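PDB 2JLM: putative phosphinothricin n-acetyltransferase from Acinetobacter baylyi, which probably transfers the acetyl group of acetyl-CoA to the amino group of L-methionine sulfoximine or L-methionine sulfone. Local coordinates for residues D[90-95]-D[122-127]. Sequence-based numbering, arbitrary orientation.
Sequences YTVEHS and SEVHVM
V92 and M127 lie side by side where the starts of two parallel strands, 91-98 and 126-132, and the residues leading into them come together in the beta-alpha-beta unit of the GNAT acetyltransferase fold; helix 107-121 makes the crossover between them. Together with Y90, these two residues have the most surface buried by the contact. The pairing begins at the carbonyl oxygen of Y90, which is gripped twice. H125 N donates to Y90 O at 2.8 Å, in the carbonyl plane and on a lone pair, while V126 N reaches the same oxygen at 3.1 Å, tilted 19° from that plane. One residue pair further, V92 N donates to V126 O at 3.0 Å, and the ladder continues with the backbone bonds of V92 and H94 to V128.

Beyond its backbone, Y90 sets its CB 3.6 Å from H125 CB. With CG anti to its own carbonyl carbon (chi1 -62°), the ring extends away from the strand past E123, and Y90 CD1 lies 3.6 Å from E123 O; the hydroxyl at the far end is bonded to Q180 N. V92 and M127 share the sheet face covered by helix 107-121, where A119 touches M127 and V124. The two methyls of V92 divide the work: CG1 meets V124 CG2, the two side chains crossing at about a right angle, whereas CG2 packs 4.0 Å from M127 CG. T91 and V126 fill the other face, next to a second subunit whose A156 O is hydrogen-bonded to T91 OG1. The bend in the M127 chain at its thioether (chi3 60°) brings the terminal methyl to the imidazole of H94, with M127 CE 4.0 Å from H94 CG and approaching the ring obliquely.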
loop_
_atom_site.group_PDB
_atom_site.type_symbol
_atom_site.label_atom_id
_atom_site.label_comp_id
_atom_site.label_asym_id
_atom_site.label_seq_id
_atom_site.Cartn_x
_atom_site.Cartn_y
_atom_site.Cartn_z
ATOM N N TYR D 90 -4.748 17.840 0.279
ATOM C CA TYR D 90 -3.851 17.849 -0.873
ATOM C C TYR D 90 -2.611 18.707 -0.646
ATOM O O TYR D 90 -1.847 18.969 -1.575
ATOM C CB TYR D 90 -4.586 18.302 -2.130
ATOM C CG TYR D 90 -5.724 17.395 -2.532
ATOM C CD1 TYR D 90 -5.488 16.088 -2.947
ATOM C CD2 TYR D 90 -7.039 17.847 -2.494
ATOM C CE1 TYR D 90 -6.541 15.252 -3.311
ATOM C CE2 TYR D 90 -8.088 17.034 -2.861
ATOM C CZ TYR D 90 -7.837 15.739 -3.267
ATOM O OH TYR D 90 -8.892 14.941 -3.631
ATOM N N THR D 91 -2.399 19.119 0.600
ATOM C CA THR D 91 -1.260 19.965 0.929
ATOM C C THR D 91 -0.380 19.244 1.923
ATOM O O THR D 91 -0.857 18.728 2.936
ATOM C CB THR D 91 -1.734 21.307 1.537
ATOM O OG1 THR D 91 -2.602 21.958 0.607
ATOM C CG2 THR D 91 -0.563 22.231 1.847
ATOM N N VAL D 92 0.911 19.185 1.628
ATOM C CA VAL D 92 1.850 18.621 2.585
ATOM C C VAL D 92 2.894 19.674 2.898
ATOM O O VAL D 92 3.088 20.618 2.131
ATOM C CB VAL D 92 2.525 17.351 2.035
ATOM C CG1 VAL D 92 1.466 16.327 1.642
ATOM C CG2 VAL D 92 3.390 17.681 0.828
ATOM N N GLU D 93 3.543 19.529 4.043
ATOM C CA GLU D 93 4.669 20.369 4.377
ATOM C C GLU D 93 5.901 19.468 4.425
ATOM O O GLU D 93 5.892 18.441 5.085
ATOM C CB GLU D 93 4.455 21.061 5.718
ATOM C CG GLU D 93 5.706 21.751 6.222
ATOM C CD GLU D 93 5.455 22.571 7.477
ATOM O OE1 GLU D 93 4.274 22.717 7.864
ATOM O OE2 GLU D 93 6.439 23.072 8.070
ATOM N N HIS D 94 6.946 19.854 3.705
ATOM C CA HIS D 94 8.147 19.043 3.566
ATOM C C HIS D 94 9.294 19.628 4.359
ATOM O O HIS D 94 9.306 20.817 4.698
ATOM C CB HIS D 94 8.585 19.005 2.107
ATOM C CG HIS D 94 9.017 20.340 1.586
ATOM N ND1 HIS D 94 10.338 20.722 1.510
ATOM C CD2 HIS D 94 8.293 21.401 1.150
ATOM C CE1 HIS D 94 10.415 21.951 1.034
ATOM N NE2 HIS D 94 9.189 22.386 0.805
ATOM N N SER D 95 10.283 18.788 4.619
ATOM C CA SER D 95 11.517 19.243 5.227
ATOM C C SER D 95 12.679 18.431 4.677
ATOM O O SER D 95 12.504 17.309 4.200
ATOM C CB SER D 95 11.436 19.150 6.751
ATOM O OG SER D 95 10.858 17.919 7.153
ATOM N N SER D 122 2.040 11.110 -5.597
ATOM C CA SER D 122 1.164 10.956 -4.439
ATOM C C SER D 122 -0.063 11.868 -4.509
ATOM O O SER D 122 -0.802 12.018 -3.528
ATOM C CB SER D 122 1.952 11.167 -3.148
ATOM O OG SER D 122 3.105 10.336 -3.130
ATOM N N GLU D 123 -0.261 12.464 -5.683
ATOM C CA GLU D 123 -1.409 13.323 -5.971
ATOM C C GLU D 123 -1.466 14.538 -5.052
ATOM O O GLU D 123 -2.545 15.042 -4.743
ATOM C CB GLU D 123 -2.713 12.530 -5.896
ATOM C CG GLU D 123 -2.809 11.405 -6.910
ATOM C CD GLU D 123 -2.837 11.908 -8.342
ATOM O OE1 GLU D 123 -1.801 11.792 -9.030
ATOM O OE2 GLU D 123 -3.891 12.424 -8.777
ATOM N N VAL D 124 -0.294 14.986 -4.613
ATOM C CA VAL D 124 -0.157 16.220 -3.857
ATOM C C VAL D 124 -0.476 17.390 -4.764
ATOM O O VAL D 124 -0.093 17.391 -5.926
ATOM C CB VAL D 124 1.282 16.397 -3.317
ATOM C CG1 VAL D 124 1.477 17.813 -2.762
ATOM C CG2 VAL D 124 1.578 15.355 -2.233
ATOM N N HIS D 125 -1.186 18.382 -4.241
ATOM C CA HIS D 125 -1.442 19.592 -5.011
ATOM C C HIS D 125 -0.467 20.699 -4.648
ATOM O O HIS D 125 0.006 21.422 -5.520
ATOM C CB HIS D 125 -2.871 20.082 -4.800
ATOM C CG HIS D 125 -3.248 21.237 -5.677
ATOM N ND1 HIS D 125 -3.133 21.197 -7.049
ATOM C CD2 HIS D 125 -3.760 22.459 -5.379
ATOM C CE1 HIS D 125 -3.543 22.350 -7.559
ATOM N NE2 HIS D 125 -3.928 23.129 -6.567
ATOM N N VAL D 126 -0.186 20.843 -3.355
ATOM C CA VAL D 126 0.700 21.896 -2.880
ATOM C C VAL D 126 1.719 21.363 -1.868
ATOM O O VAL D 126 1.364 20.669 -0.922
ATOM C CB VAL D 126 -0.091 23.044 -2.201
ATOM C CG1 VAL D 126 0.859 23.991 -1.519
ATOM C CG2 VAL D 126 -0.954 23.800 -3.214
ATOM N N MET D 127 2.987 21.695 -2.070
ATOM C CA MET D 127 4.004 21.450 -1.056
ATOM C C MET D 127 4.369 22.771 -0.408
ATOM O O MET D 127 4.694 23.731 -1.102
ATOM C CB MET D 127 5.256 20.852 -1.694
ATOM C CG MET D 127 5.020 19.519 -2.388
ATOM S SD MET D 127 6.531 18.940 -3.177
ATOM C CE MET D 127 7.632 18.796 -1.784
#